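Local coordinates for protein Non-canonical purine NTP pyrophosphatase (PDB 3TQU) that probably hydrolyses non-canonical purine nucleoside triphosphates such as XTP, dITP and ITP to their monophosphates and diphosphate, cleansing the nucleotide pool, at residues 155-160 / 178-183; 121-126 / 187-192. One frame throughout, in Å; residues are numbered along the deposited sequence.

Interaction 1 (155-160 / 178-183); sequences NGFGYD and QEKNAI
The carboxylate of Asp160 and the ring of Phe157 are the two flat groups that the ammonium of Lys180 reaches. Lys180 NZ meets Asp160 OD2 at 2.7 Å on the syn side of that oxygen, only 16° out of the carboxylate plane, in a hydrogen-bonded salt bridge. The backbone N of Phe157 approaches the same oxygen from above the plane, 42° out of it, and its N-H runs nearly straight (163°) over the 3.0 Å from Phe157 N to Asp160 OD2. Two donors thus grip one carboxylate oxygen. Phe157 CE2 lies 3.8 Å from Lys180 NZ, a simple oblique approach of the ammonium to the ring. Lys180 reaches across from helix 177-183 because CG stands anti to the backbone N and the chain beyond is extended; it crosses Asp160 at about a right angle. The carboxylate sits at the end of a type II' beta turn from Phe157 to Asp160, closed by Asp160 N to Phe157 O at 3.1 Å, with Gly158 supplying the positive phi at its first corner. Asp160 also packs on Phe121 of strand 118-128, while Trp143 flanks Lys180. Phe157, Gly158, Tyr159, Asp160 and Lys180 are all predicted to bind substrate, and His185, another such residue, lies close to Lys180. The buried ion pair therefore joins two parts of the chain that carry predicted substrate-binding residues; through the shared OD2, the turn backbone and the ammonium are tied to one oxygen, which sets the lysine's position against the turn.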
ATOM      1  N   ASN A 155     -21.495 -10.252  20.213  1.00 14.44           N
ATOM      2  CA  ASN A 155     -21.534  -9.843  18.810  1.00 17.31           C
ATOM      3  C   ASN A 155     -20.249 -10.118  18.028  1.00 16.87           C
ATOM      4  O   ASN A 155     -19.246 -10.561  18.583  1.00 19.77           O
ATOM      5  CB  ASN A 155     -21.903  -8.362  18.699  1.00 20.28           C
ATOM      6  CG  ASN A 155     -23.260  -8.054  19.296  1.00 22.15           C
ATOM      7  OD1 ASN A 155     -24.202  -8.836  19.161  1.00 23.33           O
ATOM      8  ND2 ASN A 155     -23.366  -6.914  19.967  1.00 21.93           N
ATOM      9  N   GLY A 156     -20.295  -9.851  16.728  1.00 15.77           N
ATOM     10  CA  GLY A 156     -19.117  -9.950  15.889  1.00 19.10           C
ATOM     11  C   GLY A 156     -18.696 -11.375  15.596  1.00 19.25           C
ATOM     12  O   GLY A 156     -19.512 -12.295  15.623  1.00 19.65           O
ATOM     13  N   PHE A 157     -17.408 -11.552  15.314  1.00 15.96           N
ATOM     14  CA  PHE A 157     -16.861 -12.849  14.941  1.00 14.27           C
ATOM     15  C   PHE A 157     -15.361 -12.856  15.184  1.00 14.55           C
ATOM     16  O   PHE A 157     -14.779 -11.834  15.545  1.00 13.07           O
ATOM     17  CB  PHE A 157     -17.131 -13.134  13.463  1.00 12.41           C
ATOM     18  CG  PHE A 157     -16.458 -12.168  12.529  1.00 15.44           C
ATOM     19  CD1 PHE A 157     -15.188 -12.428  12.034  1.00 17.16           C
ATOM     20  CD2 PHE A 157     -17.088 -10.993  12.154  1.00 16.17           C
ATOM     21  CE1 PHE A 157     -14.563 -11.535  11.181  1.00 18.26           C
ATOM     22  CE2 PHE A 157     -16.469 -10.096  11.303  1.00 18.46           C
ATOM     23  CZ  PHE A 157     -15.206 -10.368  10.813  1.00 17.94           C
ATOM     24  N   GLY A 158     -14.735 -14.008  14.977  1.00 14.66           N
ATOM     25  CA  GLY A 158     -13.292 -14.110  15.091  1.00 11.96           C
ATOM     26  C   GLY A 158     -12.770 -13.671  16.444  1.00 14.35           C
ATOM     27  O   GLY A 158     -13.280 -14.093  17.485  1.00 14.72           O
ATOM     28  N   TYR A 159     -11.753 -12.814  16.426  1.00 11.85           N
ATOM     29  CA  TYR A 159     -11.068 -12.397  17.645  1.00 14.49           C
ATOM     30  C   TYR A 159     -11.793 -11.280  18.394  1.00 12.45           C
ATOM     31  O   TYR A 159     -11.304 -10.797  19.412  1.00 12.68           O
ATOM     32  CB  TYR A 159      -9.637 -11.956  17.327  1.00 13.26           C
ATOM     33  CG  TYR A 159      -8.762 -13.046  16.748  1.00 14.25           C
ATOM     34  CD1 TYR A 159      -8.290 -14.082  17.544  1.00 15.33           C
ATOM     35  CD2 TYR A 159      -8.396 -13.032  15.408  1.00 14.73           C
ATOM     36  CE1 TYR A 159      -7.487 -15.083  17.018  1.00 13.95           C
ATOM     37  CE2 TYR A 159      -7.590 -14.027  14.875  1.00 13.47           C
ATOM     38  CZ  TYR A 159      -7.139 -15.048  15.683  1.00 15.05           C
ATOM     39  OH  TYR A 159      -6.339 -16.037  15.153  1.00 17.67           O
ATOM     40  N   ASP A 160     -12.957 -10.878  17.894  1.00 12.79           N
ATOM     41  CA  ASP A 160     -13.717  -9.790  18.511  1.00 14.69           C
ATOM     42  C   ASP A 160     -13.875  -9.898  20.035  1.00 15.45           C
ATOM     43  O   ASP A 160     -13.744  -8.895  20.739  1.00 14.48           O
ATOM     44  CB  ASP A 160     -15.085  -9.624  17.841  1.00 14.43           C
ATOM     45  CG  ASP A 160     -14.991  -8.943  16.490  1.00 16.70           C
ATOM     46  OD1 ASP A 160     -13.909  -8.407  16.169  1.00 14.24           O
ATOM     47  OD2 ASP A 160     -16.004  -8.929  15.756  1.00 16.84           O
ATOM     48  N   GLN A 178     -23.437  -1.797  14.681  1.00 23.79           N
ATOM     49  CA  GLN A 178     -23.313  -0.520  13.985  1.00 23.28           C
ATOM     50  C   GLN A 178     -22.141   0.300  14.512  1.00 20.52           C
ATOM     51  O   GLN A 178     -21.423   0.940  13.742  1.00 20.72           O
ATOM     52  CB  GLN A 178     -24.604   0.291  14.098  1.00 30.69           C
ATOM     53  CG  GLN A 178     -25.795  -0.327  13.390  1.00 37.45           C
ATOM     54  CD  GLN A 178     -27.027   0.552  13.465  1.00 42.76           C
ATOM     55  OE1 GLN A 178     -26.932   1.755  13.708  1.00 44.24           O
ATOM     56  NE2 GLN A 178     -28.193  -0.047  13.259  1.00 45.05           N
ATOM     57  N   GLU A 179     -21.951   0.283  15.828  1.00 15.59           N
ATOM     58  CA  GLU A 179     -20.876   1.058  16.430  1.00 17.04           C
ATOM     59  C   GLU A 179     -19.515   0.476  16.075  1.00 13.23           C
ATOM     60  O   GLU A 179     -18.574   1.218  15.809  1.00 16.17           O
ATOM     61  CB  GLU A 179     -21.035   1.155  17.948  1.00 20.72           C
ATOM     62  CG  GLU A 179     -19.907   1.911  18.639  1.00 23.91           C
ATOM     63  CD  GLU A 179     -19.828   3.375  18.231  1.00 28.94           C
ATOM     64  OE1 GLU A 179     -20.699   3.834  17.463  1.00 29.73           O
ATOM     65  OE2 GLU A 179     -18.895   4.071  18.685  1.00 32.78           O
ATOM     66  N   LYS A 180     -19.418  -0.850  16.067  1.00 13.45           N
ATOM     67  CA  LYS A 180     -18.179  -1.512  15.672  1.00 16.10           C
ATOM     68  C   LYS A 180     -17.842  -1.184  14.224  1.00 13.00           C
ATOM     69  O   LYS A 180     -16.702  -0.854  13.903  1.00 15.41           O
ATOM     70  CB  LYS A 180     -18.282  -3.031  15.838  1.00 18.40           C
ATOM     71  CG  LYS A 180     -17.023  -3.762  15.388  1.00 18.80           C
ATOM     72  CD  LYS A 180     -17.299  -5.188  14.943  1.00 18.88           C
ATOM     73  CE  LYS A 180     -16.062  -5.792  14.302  1.00 17.58           C
ATOM     74  NZ  LYS A 180     -16.305  -7.148  13.744  1.00 14.87           N
ATOM     75  N   ASN A 181     -18.839  -1.281  13.350  1.00 14.38           N
ATOM     76  CA  ASN A 181     -18.616  -1.043  11.924  1.00 18.80           C
ATOM     77  C   ASN A 181     -18.269   0.410  11.614  1.00 21.52           C
ATOM     78  O   ASN A 181     -17.676   0.707  10.577  1.00 21.43           O
ATOM     79  CB  ASN A 181     -19.824  -1.498  11.098  1.00 22.33           C
ATOM     80  CG  ASN A 181     -20.070  -2.998  11.194  1.00 26.40           C
ATOM     81  OD1 ASN A 181     -19.156  -3.772  11.479  1.00 27.75           O
ATOM     82  ND2 ASN A 181     -21.309  -3.411  10.954  1.00 27.81           N
ATOM     83  N   ALA A 182     -18.619   1.312  12.525  1.00 22.39           N
ATOM     84  CA  ALA A 182     -18.326   2.733  12.349  1.00 20.34           C
ATOM     85  C   ALA A 182     -16.886   3.104  12.701  1.00 20.02           C
ATOM     86  O   ALA A 182     -16.329   4.043  12.130  1.00 20.30           O
ATOM     87  CB  ALA A 182     -19.296   3.582  13.159  1.00 18.61           C
ATOM     88  N   ILE A 183     -16.284   2.373  13.635  1.00 12.26           N
ATOM     89  CA  ILE A 183     -14.974   2.751  14.157  1.00 12.83           C
ATOM     90  C   ILE A 183     -13.881   1.716  13.889  1.00 10.16           C
ATOM     91  O   ILE A 183     -12.712   1.945  14.196  1.00 11.73           O
ATOM     92  CB  ILE A 183     -15.028   3.012  15.678  1.00 14.48           C
ATOM     93  CG1 ILE A 183     -15.278   1.705  16.436  1.00 14.14           C
ATOM     94  CG2 ILE A 183     -16.096   4.057  16.013  1.00 18.91           C
ATOM     95  CD1 ILE A 183     -15.128   1.832  17.937  1.00 13.68           C
TER

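Interaction 2 (121-126 / 187-192); sequences FHCVIA and GQALEQ
A chi1 of 175° swings Cys123 SG away from its backbone N, and Ile125 carries CG1 beside the backbone N (chi1 -64°) with CD1 extended beyond it; both side chains are thereby brought to the methyl of Ala189. That methyl points at the strand and is met by three groups: Cys123 SG lies 3.7 Å from Ala189 CB, Ile125 CD1 is equally near at 3.7 Å from Ala189 CB, and the carbonyl Cys123 O also touches it. The end of Ile125 then continues to Leu190, where Ile125 CD1 and Leu190 CD2 are 3.8 Å apart and the two side chains cross at about a right angle. Strand 121-126 and helix 187-192 run in nearly the same direction, 28° apart, with axes 8.0 Å from each other at closest approach. This is helix-on-sheet packing: helix 185-199 covers one face of the central mixed sheet, while Val124 turns from it to helix 49-64. Leu190 also packs on Met20 and Leu23 of helix 14-23, extending the apolar layer to a second helix. Cys123 lies near His185 and Ser73, both predicted to bind substrate. The side-chain contacts between the two segments are apolar, without hydrogen bonds, and the small methyl of Ala189 goes with the close approach of the backbones, 6.3 Å between Cys123 CA and Ala189 CA.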
ATOM      1  N   PHE A 121      -6.114  -4.248  14.840  1.00 11.91           N
ATOM      2  CA  PHE A 121      -6.764  -4.836  13.676  1.00 14.32           C
ATOM      3  C   PHE A 121      -6.380  -4.005  12.462  1.00 14.21           C
ATOM      4  O   PHE A 121      -6.340  -2.775  12.543  1.00  9.53           O
ATOM      5  CB  PHE A 121      -8.285  -4.800  13.823  1.00  7.16           C
ATOM      6  CG  PHE A 121      -8.874  -6.034  14.439  1.00 10.02           C
ATOM      7  CD1 PHE A 121      -8.692  -7.273  13.848  1.00 14.59           C
ATOM      8  CD2 PHE A 121      -9.644  -5.949  15.586  1.00 13.56           C
ATOM      9  CE1 PHE A 121      -9.245  -8.412  14.407  1.00 16.82           C
ATOM     10  CE2 PHE A 121     -10.204  -7.086  16.150  1.00 16.38           C
ATOM     11  CZ  PHE A 121     -10.001  -8.317  15.558  1.00 19.11           C
ATOM     12  N   HIS A 122      -6.112  -4.671  11.344  1.00 10.46           N
ATOM     13  CA  HIS A 122      -5.763  -3.980  10.109  1.00  9.52           C
ATOM     14  C   HIS A 122      -6.692  -4.393   8.984  1.00 10.21           C
ATOM     15  O   HIS A 122      -7.032  -5.571   8.849  1.00 10.33           O
ATOM     16  CB  HIS A 122      -4.323  -4.295   9.698  1.00  9.42           C
ATOM     17  CG  HIS A 122      -3.298  -3.812  10.670  1.00 12.46           C
ATOM     18  ND1 HIS A 122      -2.585  -2.647  10.483  1.00 13.84           N
ATOM     19  CD2 HIS A 122      -2.864  -4.334  11.842  1.00 15.48           C
ATOM     20  CE1 HIS A 122      -1.755  -2.474  11.496  1.00 18.00           C
ATOM     21  NE2 HIS A 122      -1.904  -3.485  12.335  1.00 19.22           N
ATOM     22  N   CYS A 123      -7.095  -3.421   8.171  1.00 10.31           N
ATOM     23  CA  CYS A 123      -7.811  -3.709   6.938  1.00  8.77           C
ATOM     24  C   CYS A 123      -7.163  -2.951   5.791  1.00 10.79           C
ATOM     25  O   CYS A 123      -7.091  -1.721   5.813  1.00 13.06           O
ATOM     26  CB  CYS A 123      -9.281  -3.314   7.042  1.00  8.83           C
ATOM     27  SG  CYS A 123     -10.181  -3.513   5.482  1.00 12.98           S
ATOM     28  N   VAL A 124      -6.688  -3.686   4.793  1.00  8.65           N
ATOM     29  CA  VAL A 124      -6.071  -3.063   3.633  1.00 10.33           C
ATOM     30  C   VAL A 124      -6.900  -3.380   2.404  1.00 12.41           C
ATOM     31  O   VAL A 124      -7.105  -4.546   2.066  1.00 10.37           O
ATOM     32  CB  VAL A 124      -4.626  -3.550   3.415  1.00 13.16           C
ATOM     33  CG1 VAL A 124      -4.003  -2.850   2.200  1.00 13.37           C
ATOM     34  CG2 VAL A 124      -3.788  -3.308   4.661  1.00 13.28           C
ATOM     35  N   ILE A 125      -7.383  -2.329   1.753  1.00 10.77           N
ATOM     36  CA  ILE A 125      -8.177  -2.452   0.542  1.00  9.92           C
ATOM     37  C   ILE A 125      -7.324  -2.049  -0.649  1.00 10.86           C
ATOM     38  O   ILE A 125      -6.615  -1.041  -0.605  1.00 11.35           O
ATOM     39  CB  ILE A 125      -9.424  -1.541   0.612  1.00 10.36           C
ATOM     40  CG1 ILE A 125     -10.342  -1.998   1.746  1.00 11.45           C
ATOM     41  CG2 ILE A 125     -10.171  -1.530  -0.719  1.00  9.38           C
ATOM     42  CD1 ILE A 125     -11.548  -1.102   1.968  1.00 15.80           C
ATOM     43  N   ALA A 126      -7.376  -2.849  -1.705  1.00 10.15           N
ATOM     44  CA  ALA A 126      -6.703  -2.501  -2.947  1.00 10.06           C
ATOM     45  C   ALA A 126      -7.722  -2.422  -4.071  1.00 10.84           C
ATOM     46  O   ALA A 126      -8.529  -3.331  -4.251  1.00 13.43           O
ATOM     47  CB  ALA A 126      -5.615  -3.517  -3.277  1.00  8.93           C
ATOM     48  N   GLY A 187     -14.207  -0.132   8.928  1.00 14.65           N
ATOM     49  CA  GLY A 187     -14.900   1.140   8.832  1.00 14.86           C
ATOM     50  C   GLY A 187     -13.981   2.252   8.355  1.00 14.90           C
ATOM     51  O   GLY A 187     -14.355   3.052   7.497  1.00 11.45           O
ATOM     52  N   GLN A 188     -12.774   2.303   8.912  1.00 14.04           N
ATOM     53  CA  GLN A 188     -11.812   3.343   8.555  1.00 12.76           C
ATOM     54  C   GLN A 188     -11.309   3.183   7.120  1.00 16.29           C
ATOM     55  O   GLN A 188     -11.217   4.157   6.371  1.00 16.45           O
ATOM     56  CB  GLN A 188     -10.641   3.362   9.546  1.00 11.13           C
ATOM     57  CG  GLN A 188     -11.043   3.784  10.954  1.00 11.75           C
ATOM     58  CD  GLN A 188      -9.915   3.659  11.962  1.00 14.95           C
ATOM     59  OE1 GLN A 188      -8.950   4.422  11.932  1.00 19.45           O
ATOM     60  NE2 GLN A 188     -10.036   2.696  12.866  1.00 15.31           N
ATOM     61  N   ALA A 189     -10.987   1.954   6.734  1.00 13.15           N
ATOM     62  CA  ALA A 189     -10.576   1.690   5.362  1.00 10.61           C
ATOM     63  C   ALA A 189     -11.683   2.107   4.397  1.00 12.12           C
ATOM     64  O   ALA A 189     -11.431   2.783   3.396  1.00 10.24           O
ATOM     65  CB  ALA A 189     -10.229   0.220   5.184  1.00 10.49           C
ATOM     66  N   LEU A 190     -12.916   1.715   4.711  1.00 11.80           N
ATOM     67  CA  LEU A 190     -14.051   2.010   3.845  1.00 11.21           C
ATOM     68  C   LEU A 190     -14.303   3.511   3.706  1.00 15.41           C
ATOM     69  O   LEU A 190     -14.663   3.987   2.628  1.00 15.63           O
ATOM     70  CB  LEU A 190     -15.313   1.296   4.340  1.00 11.62           C
ATOM     71  CG  LEU A 190     -15.339  -0.222   4.153  1.00 13.29           C
ATOM     72  CD1 LEU A 190     -16.594  -0.830   4.760  1.00 14.65           C
ATOM     73  CD2 LEU A 190     -15.243  -0.567   2.679  1.00 11.60           C
ATOM     74  N   GLU A 191     -14.116   4.257   4.790  1.00 16.09           N
ATOM     75  CA  GLU A 191     -14.311   5.701   4.733  1.00 19.48           C
ATOM     76  C   GLU A 191     -13.226   6.370   3.887  1.00 17.24           C
ATOM     77  O   GLU A 191     -13.499   7.331   3.172  1.00 16.55           O
ATOM     78  CB  GLU A 191     -14.395   6.317   6.135  1.00 26.51           C
ATOM     79  CG  GLU A 191     -13.165   6.131   7.002  1.00 34.85           C
ATOM     80  CD  GLU A 191     -12.167   7.271   6.876  1.00 43.14           C
ATOM     81  OE1 GLU A 191     -11.107   7.202   7.531  1.00 42.93           O
ATOM     82  OE2 GLU A 191     -12.443   8.236   6.129  1.00 46.55           O
ATOM     83  N   GLN A 192     -12.004   5.845   3.957  1.00 18.55           N
ATOM     84  CA  GLN A 192     -10.910   6.322   3.112  1.00 16.53           C
ATOM     85  C   GLN A 192     -11.249   6.076   1.647  1.00 13.70           C
ATOM     86  O   GLN A 192     -11.055   6.947   0.796  1.00 10.26           O
ATOM     87  CB  GLN A 192      -9.603   5.604   3.460  1.00 19.35           C
ATOM     88  CG  GLN A 192      -9.106   5.824   4.884  1.00 22.97           C
ATOM     89  CD  GLN A 192      -7.880   4.985   5.200  1.00 25.68           C
ATOM     90  OE1 GLN A 192      -7.163   4.553   4.297  1.00 26.27           O
ATOM     91  NE2 GLN A 192      -7.639   4.744   6.483  1.00 23.52           N
TER

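From the N terminus, strand 121-126 comes first, then loop 155-160 after strand 137-147, then helices 177-183 and 185-199. Interaction 1 closes a short loop of 17 intervening residues that includes strands 163-165 and 170-171. Interaction 2 closes a much longer one of 60 residues, and interaction 1 is nested within it. Their centres are 14 Å apart, yet they touch: Ile183 O and Gln188 NE2 form a probable but weak hydrogen bond between the successive helices, and Phe121 packs against Tyr159. Together they join the central sheet, the 155-160 loop and the two C-terminal helices, several of whose residues are predicted to bind substrate.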